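Local coordinates for molybdopterin-guanine dinucleotide biosynthesis protein A (MobA) (Archaeoglobus fulgidus, PDB 3NGW) that probably acts as a GTP-binding nucleotidyltransferase that attaches a guanine nucleotide to molybdopterin during molybdenum cofactor biosynthesis, at residues 40-52 against 59-71. Numbering follows the deposited sequence.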
ATOM      1  N   GLN A  40      -4.196 -12.620  -4.563  1.00 35.98           N
ATOM      2  CA  GLN A  40      -4.385 -13.135  -3.205  1.00 29.60           C
ATOM      3  C   GLN A  40      -4.185 -11.910  -2.338  1.00 31.35           C
ATOM      4  O   GLN A  40      -3.098 -11.658  -1.815  1.00 29.19           O
ATOM      5  CB  GLN A  40      -3.337 -14.183  -2.879  1.00 30.99           C
ATOM      6  CG  GLN A  40      -3.668 -14.947  -1.620  1.00 32.48           C
ATOM      7  CD  GLN A  40      -2.565 -15.897  -1.234  1.00 38.37           C
ATOM      8  OE1 GLN A  40      -1.792 -16.333  -2.088  1.00 39.68           O
ATOM      9  NE2 GLN A  40      -2.490 -16.241   0.053  1.00 33.12           N
ATOM     10  N   THR A  41      -5.271 -11.171  -2.179  1.00 33.03           N
ATOM     11  CA  THR A  41      -5.270  -9.891  -1.493  1.00 34.62           C
ATOM     12  C   THR A  41      -5.994  -9.768  -0.161  1.00 30.43           C
ATOM     13  O   THR A  41      -7.006 -10.415   0.067  1.00 32.48           O
ATOM     14  CB  THR A  41      -5.881  -8.848  -2.446  1.00 31.20           C
ATOM     15  OG1 THR A  41      -5.230  -8.951  -3.717  1.00 32.49           O
ATOM     16  CG2 THR A  41      -5.737  -7.450  -1.900  1.00 26.48           C
ATOM     17  N   VAL A  42      -5.448  -8.935   0.720  1.00 34.24           N
ATOM     18  CA  VAL A  42      -6.091  -8.618   1.989  1.00 33.50           C
ATOM     19  C   VAL A  42      -6.061  -7.104   2.056  1.00 30.69           C
ATOM     20  O   VAL A  42      -5.142  -6.470   1.548  1.00 31.42           O
ATOM     21  CB  VAL A  42      -5.363  -9.186   3.242  1.00 32.30           C
ATOM     22  CG1 VAL A  42      -5.403 -10.694   3.228  1.00 23.62           C
ATOM     23  CG2 VAL A  42      -3.935  -8.666   3.313  1.00 30.48           C
ATOM     24  N   PHE A  43      -7.092  -6.529   2.654  1.00 34.95           N
ATOM     25  CA  PHE A  43      -7.172  -5.091   2.799  1.00 31.65           C
ATOM     26  C   PHE A  43      -6.946  -4.804   4.272  1.00 34.85           C
ATOM     27  O   PHE A  43      -7.725  -5.233   5.127  1.00 33.41           O
ATOM     28  CB  PHE A  43      -8.538  -4.614   2.331  1.00 36.56           C
ATOM     29  CG  PHE A  43      -8.766  -4.824   0.865  1.00 30.86           C
ATOM     30  CD1 PHE A  43      -8.415  -3.843  -0.059  1.00 36.34           C
ATOM     31  CD2 PHE A  43      -9.269  -6.035   0.400  1.00 30.49           C
ATOM     32  CE1 PHE A  43      -8.562  -4.070  -1.441  1.00 38.56           C
ATOM     33  CE2 PHE A  43      -9.419  -6.277  -0.967  1.00 24.44           C
ATOM     34  CZ  PHE A  43      -9.064  -5.294  -1.891  1.00 27.97           C
ATOM     35  N   VAL A  44      -5.855  -4.099   4.560  1.00 34.77           N
ATOM     36  CA  VAL A  44      -5.479  -3.781   5.929  1.00 31.44           C
ATOM     37  C   VAL A  44      -6.082  -2.479   6.438  1.00 32.96           C
ATOM     38  O   VAL A  44      -5.718  -1.389   5.995  1.00 31.06           O
ATOM     39  CB  VAL A  44      -3.950  -3.706   6.065  1.00 33.40           C
ATOM     40  CG1 VAL A  44      -3.566  -3.584   7.541  1.00 18.87           C
ATOM     41  CG2 VAL A  44      -3.323  -4.940   5.437  1.00 21.12           C
ATOM     42  N   CYS A  45      -7.006  -2.615   7.381  1.00 30.60           N
ATOM     43  CA  CYS A  45      -7.703  -1.482   7.979  1.00 36.84           C
ATOM     44  C   CYS A  45      -6.954  -0.948   9.187  1.00 35.95           C
ATOM     45  O   CYS A  45      -6.098  -1.634   9.748  1.00 41.08           O
ATOM     46  CB  CYS A  45      -9.107  -1.910   8.403  1.00 29.97           C
ATOM     47  SG  CYS A  45     -10.037  -2.703   7.080  1.00 37.26           S
ATOM     48  N   ARG A  46      -7.287   0.271   9.600  1.00 39.21           N
ATOM     49  CA  ARG A  46      -6.629   0.884  10.755  1.00 42.11           C
ATOM     50  C   ARG A  46      -7.007   0.215  12.070  1.00 41.48           C
ATOM     51  O   ARG A  46      -6.240   0.258  13.029  1.00 41.29           O
ATOM     52  CB  ARG A  46      -6.958   2.372  10.817  1.00 35.79           C
ATOM     53  CG  ARG A  46      -8.424   2.659  10.813  1.00 39.91           C
ATOM     54  CD  ARG A  46      -8.686   4.128  10.965  1.00 33.91           C
ATOM     55  NE  ARG A  46     -10.096   4.383  10.738  1.00 49.18           N
ATOM     56  CZ  ARG A  46     -10.621   4.705   9.561  1.00 46.04           C
ATOM     57  NH1 ARG A  46      -9.846   4.833   8.490  1.00 32.56           N
ATOM     58  NH2 ARG A  46     -11.934   4.866   9.455  1.00 44.86           N
ATOM     59  N   ASP A  47      -8.187  -0.397  12.113  1.00 39.73           N
ATOM     60  CA  ASP A  47      -8.652  -1.099  13.309  1.00 38.42           C
ATOM     61  C   ASP A  47      -9.808  -2.009  12.938  1.00 37.52           C
ATOM     62  O   ASP A  47     -10.363  -1.902  11.847  1.00 38.53           O
ATOM     63  CB  ASP A  47      -9.086  -0.108  14.392  1.00 42.13           C
ATOM     64  CG  ASP A  47     -10.174   0.828  13.924  1.00 39.39           C
ATOM     65  OD1 ASP A  47     -10.389   1.862  14.584  1.00 51.05           O
ATOM     66  OD2 ASP A  47     -10.818   0.531  12.904  1.00 51.64           O
ATOM     67  N   GLU A  48     -10.159  -2.909  13.848  1.00 34.35           N
ATOM     68  CA  GLU A  48     -11.232  -3.870  13.622  1.00 33.66           C
ATOM     69  C   GLU A  48     -12.563  -3.188  13.331  1.00 37.23           C
ATOM     70  O   GLU A  48     -13.411  -3.725  12.619  1.00 44.26           O
ATOM     71  CB  GLU A  48     -11.344  -4.790  14.840  1.00 33.77           C
ATOM     72  CG  GLU A  48     -12.447  -5.826  14.759  1.00 49.18           C
ATOM     73  CD  GLU A  48     -12.316  -6.904  15.830  1.00 56.87           C
ATOM     74  OE1 GLU A  48     -12.046  -6.566  17.003  1.00 65.21           O
ATOM     75  OE2 GLU A  48     -12.494  -8.096  15.501  1.00 59.53           O
ATOM     76  N   LYS A  49     -12.737  -1.995  13.881  1.00 37.34           N
ATOM     77  CA  LYS A  49     -13.952  -1.224  13.679  1.00 36.17           C
ATOM     78  C   LYS A  49     -14.138  -0.949  12.180  1.00 32.86           C
ATOM     79  O   LYS A  49     -15.211  -1.176  11.624  1.00 34.22           O
ATOM     80  CB  LYS A  49     -13.844   0.079  14.470  1.00 35.99           C
ATOM     81  CG  LYS A  49     -15.068   0.971  14.438  1.00 53.56           C
ATOM     82  CD  LYS A  49     -15.024   2.011  15.565  1.00 53.99           C
ATOM     83  CE  LYS A  49     -13.806   2.928  15.469  1.00 55.26           C
ATOM     84  NZ  LYS A  49     -13.858   4.001  16.501  1.00 51.94           N
ATOM     85  N   GLN A  50     -13.083  -0.470  11.531  1.00 31.44           N
ATOM     86  CA  GLN A  50     -13.134  -0.190  10.106  1.00 29.16           C
ATOM     87  C   GLN A  50     -13.341  -1.488   9.316  1.00 33.15           C
ATOM     88  O   GLN A  50     -14.105  -1.527   8.355  1.00 35.40           O
ATOM     89  CB  GLN A  50     -11.841   0.505   9.649  1.00 31.14           C
ATOM     90  CG  GLN A  50     -11.766   0.685   8.136  1.00 33.48           C
ATOM     91  CD  GLN A  50     -10.581   1.490   7.690  1.00 29.37           C
ATOM     92  OE1 GLN A  50      -9.474   1.314   8.196  1.00 36.85           O
ATOM     93  NE2 GLN A  50     -10.797   2.373   6.724  1.00 25.28           N
ATOM     94  N   ALA A  51     -12.659  -2.551   9.728  1.00 39.56           N
ATOM     95  CA  ALA A  51     -12.788  -3.842   9.060  1.00 39.41           C
ATOM     96  C   ALA A  51     -14.238  -4.289   9.113  1.00 36.13           C
ATOM     97  O   ALA A  51     -14.765  -4.825   8.141  1.00 39.37           O
ATOM     98  CB  ALA A  51     -11.894  -4.882   9.735  1.00 31.86           C
ATOM     99  N   GLU A  52     -14.891  -4.079  10.251  1.00 44.18           N
ATOM    100  CA  GLU A  52     -16.289  -4.474  10.370  1.00 45.23           C
ATOM    101  C   GLU A  52     -17.179  -3.643   9.451  1.00 38.22           C
ATOM    102  O   GLU A  52     -18.069  -4.185   8.798  1.00 41.54           O
ATOM    103  CB  GLU A  52     -16.780  -4.341  11.814  1.00 49.86           C
ATOM    104  CG  GLU A  52     -16.406  -5.493  12.730  1.00 64.78           C
ATOM    105  CD  GLU A  52     -17.013  -5.335  14.116  1.00 78.55           C
ATOM    106  OE1 GLU A  52     -18.259  -5.223  14.204  1.00 87.31           O
ATOM    107  OE2 GLU A  52     -16.258  -5.320  15.115  1.00 77.91           O
ATOM    108  N   GLU A  59     -17.561  -8.071   0.088  1.00 29.67           N
ATOM    109  CA  GLU A  59     -17.108  -9.421   0.355  1.00 28.17           C
ATOM    110  C   GLU A  59     -15.629  -9.481  -0.024  1.00 31.97           C
ATOM    111  O   GLU A  59     -15.291  -9.738  -1.185  1.00 34.79           O
ATOM    112  CB  GLU A  59     -17.883 -10.398  -0.516  1.00 40.63           C
ATOM    113  CG  GLU A  59     -17.781 -11.846  -0.109  1.00 54.35           C
ATOM    114  CD  GLU A  59     -18.896 -12.243   0.836  1.00 76.72           C
ATOM    115  OE1 GLU A  59     -18.897 -11.743   1.986  1.00 81.10           O
ATOM    116  OE2 GLU A  59     -19.776 -13.042   0.425  1.00 77.79           O
ATOM    117  N   ALA A  60     -14.752  -9.219   0.943  1.00 33.02           N
ATOM    118  CA  ALA A  60     -13.305  -9.247   0.724  1.00 30.27           C
ATOM    119  C   ALA A  60     -12.660  -9.537   2.066  1.00 31.33           C
ATOM    120  O   ALA A  60     -13.333  -9.520   3.086  1.00 41.88           O
ATOM    121  CB  ALA A  60     -12.818  -7.903   0.177  1.00 20.88           C
ATOM    122  N   GLU A  61     -11.366  -9.810   2.066  1.00 28.08           N
ATOM    123  CA  GLU A  61     -10.656 -10.114   3.298  1.00 27.12           C
ATOM    124  C   GLU A  61     -10.123  -8.831   3.964  1.00 29.67           C
ATOM    125  O   GLU A  61      -9.160  -8.233   3.487  1.00 35.15           O
ATOM    126  CB  GLU A  61      -9.510 -11.081   2.970  1.00 39.36           C
ATOM    127  CG  GLU A  61      -8.631 -11.503   4.144  1.00 57.92           C
ATOM    128  CD  GLU A  61      -8.977 -12.885   4.690  1.00 62.26           C
ATOM    129  OE1 GLU A  61     -10.136 -13.084   5.107  1.00 69.32           O
ATOM    130  OE2 GLU A  61      -8.087 -13.763   4.708  1.00 60.08           O
ATOM    131  N   PHE A  62     -10.763  -8.402   5.050  1.00 30.22           N
ATOM    132  CA  PHE A  62     -10.331  -7.208   5.770  1.00 28.82           C
ATOM    133  C   PHE A  62      -9.672  -7.588   7.076  1.00 35.65           C
ATOM    134  O   PHE A  62     -10.283  -8.234   7.923  1.00 38.99           O
ATOM    135  CB  PHE A  62     -11.506  -6.272   6.061  1.00 27.48           C
ATOM    136  CG  PHE A  62     -12.138  -5.702   4.836  1.00 33.18           C
ATOM    137  CD1 PHE A  62     -13.339  -6.221   4.358  1.00 33.50           C
ATOM    138  CD2 PHE A  62     -11.516  -4.682   4.129  1.00 23.39           C
ATOM    139  CE1 PHE A  62     -13.924  -5.730   3.198  1.00 25.13           C
ATOM    140  CE2 PHE A  62     -12.090  -4.181   2.964  1.00 40.57           C
ATOM    141  CZ  PHE A  62     -13.302  -4.714   2.492  1.00 35.87           C
ATOM    142  N   ILE A  63      -8.421  -7.177   7.238  1.00 34.95           N
ATOM    143  CA  ILE A  63      -7.671  -7.490   8.444  1.00 40.02           C
ATOM    144  C   ILE A  63      -7.193  -6.208   9.146  1.00 41.44           C
ATOM    145  O   ILE A  63      -7.385  -5.103   8.637  1.00 38.22           O
ATOM    146  CB  ILE A  63      -6.466  -8.404   8.093  1.00 33.15           C
ATOM    147  CG1 ILE A  63      -5.492  -7.675   7.160  1.00 33.90           C
ATOM    148  CG2 ILE A  63      -6.972  -9.663   7.391  1.00 31.22           C
ATOM    149  CD1 ILE A  63      -4.201  -8.433   6.907  1.00 27.80           C
ATOM    150  N   TRP A  64      -6.569  -6.365  10.309  1.00 36.71           N
ATOM    151  CA  TRP A  64      -6.081  -5.233  11.079  1.00 39.80           C
ATOM    152  C   TRP A  64      -4.962  -5.703  12.006  1.00 40.13           C
ATOM    153  O   TRP A  64      -4.823  -6.904  12.241  1.00 42.44           O
ATOM    154  CB  TRP A  64      -7.236  -4.635  11.888  1.00 29.95           C
ATOM    155  CG  TRP A  64      -7.824  -5.589  12.901  1.00 46.17           C
ATOM    156  CD1 TRP A  64      -7.396  -5.791  14.186  1.00 51.70           C
ATOM    157  CD2 TRP A  64      -8.914  -6.503  12.699  1.00 36.56           C
ATOM    158  NE1 TRP A  64      -8.150  -6.769  14.794  1.00 43.37           N
ATOM    159  CE2 TRP A  64      -9.089  -7.220  13.903  1.00 40.99           C
ATOM    160  CE3 TRP A  64      -9.760  -6.781  11.619  1.00 35.69           C
ATOM    161  CZ2 TRP A  64     -10.066  -8.199  14.059  1.00 39.10           C
ATOM    162  CZ3 TRP A  64     -10.739  -7.757  11.772  1.00 43.83           C
ATOM    163  CH2 TRP A  64     -10.884  -8.455  12.988  1.00 41.78           C
ATOM    164  N   ASP A  65      -4.158  -4.767  12.516  1.00 45.27           N
ATOM    165  CA  ASP A  65      -3.059  -5.105  13.426  1.00 44.60           C
ATOM    166  C   ASP A  65      -3.638  -5.643  14.735  1.00 47.50           C
ATOM    167  O   ASP A  65      -4.349  -4.930  15.446  1.00 41.64           O
ATOM    168  CB  ASP A  65      -2.201  -3.871  13.715  1.00 42.26           C
ATOM    169  CG  ASP A  65      -0.887  -4.220  14.418  1.00 54.94           C
ATOM    170  OD1 ASP A  65      -0.006  -4.833  13.773  1.00 59.44           O
ATOM    171  OD2 ASP A  65      -0.737  -3.889  15.612  1.00 45.89           O
ATOM    172  N   LEU A  66      -3.315  -6.897  15.047  1.00 50.58           N
ATOM    173  CA  LEU A  66      -3.816  -7.566  16.250  1.00 52.33           C
ATOM    174  C   LEU A  66      -3.614  -6.753  17.522  1.00 51.39           C
ATOM    175  O   LEU A  66      -4.494  -6.712  18.382  1.00 53.67           O
ATOM    176  CB  LEU A  66      -3.144  -8.934  16.431  1.00 53.29           C
ATOM    177  CG  LEU A  66      -4.022 -10.099  16.925  1.00 70.50           C
ATOM    178  CD1 LEU A  66      -3.125 -11.282  17.319  1.00 67.61           C
ATOM    179  CD2 LEU A  66      -4.871  -9.677  18.120  1.00 68.18           C
ATOM    180  N   HIS A  67      -2.457  -6.113  17.652  1.00 47.43           N
ATOM    181  CA  HIS A  67      -2.199  -5.331  18.847  1.00 58.23           C
ATOM    182  C   HIS A  67      -2.418  -3.835  18.647  1.00 60.59           C
ATOM    183  O   HIS A  67      -1.623  -2.996  19.079  1.00 61.58           O
ATOM    184  CB  HIS A  67      -0.793  -5.627  19.377  1.00 70.38           C
ATOM    185  CG  HIS A  67      -0.605  -7.052  19.802  1.00 81.20           C
ATOM    186  ND1 HIS A  67      -1.511  -7.715  20.602  1.00 79.41           N
ATOM    187  CD2 HIS A  67       0.383  -7.941  19.537  1.00 84.21           C
ATOM    188  CE1 HIS A  67      -1.091  -8.951  20.811  1.00 81.73           C
ATOM    189  NE2 HIS A  67       0.057  -9.114  20.176  1.00 83.59           N
ATOM    190  N   LYS A  68      -3.524  -3.526  17.980  1.00 57.57           N
ATOM    191  CA  LYS A  68      -3.944  -2.162  17.715  1.00 53.23           C
ATOM    192  C   LYS A  68      -2.816  -1.181  17.382  1.00 53.12           C
ATOM    193  O   LYS A  68      -2.729  -0.101  17.970  1.00 53.66           O
ATOM    194  CB  LYS A  68      -4.757  -1.652  18.913  1.00 48.48           C
ATOM    195  CG  LYS A  68      -5.706  -2.700  19.501  1.00 57.12           C
ATOM    196  CD  LYS A  68      -6.791  -2.074  20.378  1.00 67.27           C
ATOM    197  CE  LYS A  68      -8.025  -1.647  19.560  1.00 73.13           C
ATOM    198  NZ  LYS A  68      -7.730  -0.711  18.421  1.00 61.38           N
ATOM    199  N   GLY A  69      -1.953  -1.558  16.442  1.00 51.34           N
ATOM    200  CA  GLY A  69      -0.871  -0.675  16.036  1.00 49.74           C
ATOM    201  C   GLY A  69      -1.421   0.387  15.091  1.00 53.17           C
ATOM    202  O   GLY A  69      -2.368   0.124  14.348  1.00 52.09           O
ATOM    203  N   VAL A  70      -0.839   1.583  15.104  1.00 52.02           N
ATOM    204  CA  VAL A  70      -1.321   2.664  14.244  1.00 48.71           C
ATOM    205  C   VAL A  70      -0.310   3.122  13.181  1.00 50.16           C
ATOM    206  O   VAL A  70       0.893   3.185  13.439  1.00 46.25           O
ATOM    207  CB  VAL A  70      -1.725   3.899  15.093  1.00 55.09           C
ATOM    208  CG1 VAL A  70      -2.476   4.897  14.229  1.00 51.36           C
ATOM    209  CG2 VAL A  70      -2.582   3.469  16.282  1.00 54.82           C
ATOM    210  N   GLY A  71      -0.808   3.439  11.986  1.00 44.33           N
ATOM    211  CA  GLY A  71       0.062   3.906  10.915  1.00 42.56           C
ATOM    212  C   GLY A  71       0.379   2.882   9.839  1.00 40.25           C
ATOM    213  O   GLY A  71      -0.149   1.776   9.854  1.00 38.52           O
TER
HETATM  214  O   HOH W   1      -9.666 -10.145  -0.304  1.00 37.65           O
HETATM  215  O   HOH W   2      -4.480  -2.307  11.747  1.00 43.41           O
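A parallel beta-alpha-beta unit pairs strand 40-44 with the edge strand 62-63, and helix 48-55 makes the crossover. Three backbone bonds set the register: Phe43 N gives a nearly straight bond to Glu61 O (2.8 Å), Phe43 O accepts from Ile63 N, and Cys45 N donates to Ile63 O. Waters carry the pairing past both ends, one joining Thr41 O to Glu61 N, the other Cys45 O to Asp65 N.

Phe43 and Phe62 turn to one face of the sheet, where apolar bulk suits a buried layer, Phe43 packing on helix 28-36 and Phe62 on helix 48-55. Their ring planes meet at 42°, and Phe43 CB reaches Phe62 CD2 at 3.5 Å. Cys45 SG, small enough to fit beside that ring, approaches Phe62 CD2 obliquely. On the other face, beta-branched residues suit the extended strands: Ile63 CD1 touches Val42 CG2 at 3.6 Å and also meets Val44 CG2; Val42 and Ile63 pack against helix 72-83.

Trp64 CG sits between its backbone N and carbonyl carbon (chi1 62°), which brings the indole to the helix's first turn. Its broad face suits the Glu48 methylenes: Glu48 CG lies over the Trp64 six-membered ring, 3.6 Å from its centroid, a CH-pi contact. Ala51, short enough to let the ring lie close, meets Trp64 CE3 through CB at 3.4 Å. Replacing Trp64 with serine would probably leave Ala51 and the Glu48 methylenes without their apolar cover. Asp47 caps this helix through Gln50 N. Such right-handed crossovers build the Rossmann-like sheet of GT-A nucleotidyltransferases.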